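Local coordinates for tegument protein UL51 (PDB 6T5A) that probably takes part in egress of virus particles from the perinuclear space and in secondary envelopment of herpesvirus capsids at membranes derived from the trans-Golgi network, at residues R58-A62 with Q115-S119. The protein carries 1 engineered substitution. Numbering follows the deposited sequence.
Sequences RLVKA and QMYMS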
loop_
_atom_site.group_PDB
_atom_site.type_symbol
_atom_site.label_atom_id
_atom_site.label_comp_id
_atom_site.label_asym_id
_atom_site.label_seq_id
_atom_site.Cartn_x
_atom_site.Cartn_y
_atom_site.Cartn_z
ATOM N N ARG A 58 -9.851 -3.375 34.396
ATOM C CA ARG A 58 -9.660 -2.541 35.596
ATOM C C ARG A 58 -10.959 -1.790 35.945
ATOM O O ARG A 58 -11.299 -1.672 37.122
ATOM C CB ARG A 58 -8.517 -1.544 35.388
ATOM C CG ARG A 58 -7.126 -2.196 35.397
ATOM C CD ARG A 58 -6.047 -1.190 35.064
ATOM N NE ARG A 58 -5.894 -0.200 36.132
ATOM C CZ ARG A 58 -5.157 0.902 36.038
ATOM N NH1 ARG A 58 -4.510 1.185 34.912
ATOM N NH2 ARG A 58 -5.068 1.737 37.067
ATOM N N LEU A 59 -11.687 -1.307 34.912
ATOM C CA LEU A 59 -12.949 -0.596 35.088
ATOM C C LEU A 59 -14.095 -1.512 35.529
ATOM O O LEU A 59 -14.971 -1.059 36.249
ATOM C CB LEU A 59 -13.337 0.172 33.823
ATOM C CG LEU A 59 -12.557 1.450 33.553
ATOM C CD1 LEU A 59 -12.539 1.752 32.075
ATOM C CD2 LEU A 59 -13.130 2.625 34.339
ATOM N N VAL A 60 -14.085 -2.789 35.098
ATOM C CA VAL A 60 -15.074 -3.794 35.509
ATOM C C VAL A 60 -14.873 -4.065 37.015
ATOM O O VAL A 60 -15.858 -4.149 37.756
ATOM C CB VAL A 60 -15.019 -5.082 34.630
ATOM C CG1 VAL A 60 -15.735 -6.255 35.291
ATOM C CG2 VAL A 60 -15.612 -4.824 33.239
ATOM N N LYS A 61 -13.607 -4.140 37.467
ATOM C CA LYS A 61 -13.293 -4.302 38.895
ATOM C C LYS A 61 -13.721 -3.062 39.682
ATOM O O LYS A 61 -14.295 -3.197 40.764
ATOM C CB LYS A 61 -11.802 -4.588 39.108
ATOM C CG LYS A 61 -11.425 -6.045 38.834
ATOM C CD LYS A 61 -9.918 -6.263 38.961
ATOM C CE LYS A 61 -9.499 -7.684 38.650
ATOM N NZ LYS A 61 -9.471 -7.964 37.189
ATOM N N ALA A 62 -13.516 -1.855 39.097
ATOM C CA ALA A 62 -13.867 -0.567 39.702
ATOM C C ALA A 62 -15.378 -0.343 39.861
ATOM O O ALA A 62 -15.764 0.626 40.514
ATOM C CB ALA A 62 -13.245 0.570 38.909
ATOM N N GLN A 115 -7.639 8.150 41.419
ATOM C CA GLN A 115 -6.272 7.634 41.330
ATOM C C GLN A 115 -6.128 6.696 40.122
ATOM O O GLN A 115 -5.131 6.782 39.399
ATOM C CB GLN A 115 -5.872 6.942 42.644
ATOM C CG GLN A 115 -4.379 6.637 42.762
ATOM C CD GLN A 115 -3.982 6.083 44.114
ATOM O OE1 GLN A 115 -4.817 5.681 44.941
ATOM N NE2 GLN A 115 -2.683 6.045 44.365
ATOM N N MET A 116 -7.140 5.837 39.882
ATOM C CA MET A 116 -7.178 4.931 38.729
ATOM C C MET A 116 -7.284 5.720 37.411
ATOM O O MET A 116 -6.565 5.406 36.466
ATOM C CB MET A 116 -8.320 3.916 38.869
ATOM C CG MET A 116 -8.431 2.954 37.697
ATOM S SD MET A 116 -9.984 2.032 37.657
ATOM C CE MET A 116 -11.158 3.350 37.442
ATOM N N TYR A 117 -8.157 6.745 37.356
ATOM C CA TYR A 117 -8.339 7.573 36.165
ATOM C C TYR A 117 -7.136 8.474 35.893
ATOM O O TYR A 117 -6.626 8.494 34.771
ATOM C CB TYR A 117 -9.619 8.415 36.275
ATOM C CG TYR A 117 -10.857 7.731 35.737
ATOM C CD1 TYR A 117 -11.646 6.927 36.554
ATOM C CD2 TYR A 117 -11.250 7.897 34.410
ATOM C CE1 TYR A 117 -12.798 6.305 36.065
ATOM C CE2 TYR A 117 -12.413 7.302 33.919
ATOM C CZ TYR A 117 -13.176 6.498 34.746
ATOM O OH TYR A 117 -14.304 5.893 34.248
ATOM N N MET A 118 -6.697 9.221 36.915
ATOM C CA MET A 118 -5.565 10.147 36.852
ATOM C C MET A 118 -4.344 9.468 37.471
ATOM O O MET A 118 -3.987 9.738 38.626
ATOM C CB MET A 118 -5.900 11.478 37.565
ATOM C CG MET A 118 -7.178 12.142 37.065
ATOM S SD MET A 118 -8.026 13.084 38.365
ATOM C CE MET A 118 -7.110 14.635 38.284
ATOM N N SER A 119 -3.740 8.541 36.709
ATOM C CA SER A 119 -2.560 7.783 37.124
ATOM C C SER A 119 -1.284 8.625 37.047
ATOM O O SER A 119 -1.216 9.595 36.291
ATOM C CB SER A 119 -2.414 6.519 36.284
ATOM O OG SER A 119 -3.521 5.653 36.475
#
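Met116 is the bump of this contact, and Arg58, Leu59 and Ala62 form the hollow that takes it. Its CG stands anti to the backbone N (chi1 179°), which carries the side chain straight across to helix 46-61. The chain then bends at its last torsion (chi3 63°). The bend brings Met116 CE between two apolar groups, 3.7 Å from Leu59 CD2 and 3.8 Å from Ala62 CB. Met116 SD lies equally close to the Ala62 methyl.

Arg58 makes another wall of the hollow. It runs past Met116 in the opposite direction, and Arg58 NH2 comes 3.6 Å from Met116 CG. This is contact with the aliphatic stem, at an oblique angle to the guanidinium. Ser119 OG lies at the guanidinium edge, but 4.3 Å from Arg58 NH2, too long for a bond. Ser119 OG makes a weak hydrogen bond of 3.1 Å to Met116 O; Ser119 is poorly ordered. A glycerol, probably from the crystallisation liquor, lies near Arg58 and bonds weakly to Met116 O.

Leu59 CD2 is shared. Besides the Met116 methyl it meets the far end of Tyr117. Leu59 CD2 lies 3.5 Å from Tyr117 OH, and Leu59 and Tyr117 cross at about a right angle. The Tyr117 hydroxyl is hydrogen-bonded to a polar side chain of another protein's chain. Apolar side chains of that chain pack on Ala62 and Tyr117, and a polar one on Leu59.

In this mainly apolar helix-helix contact of the UL51 family region, helix 94-117 folds back past helix 63-82 to reach the C-terminal part of helix 46-61 and Ala62, and a second protein covers it.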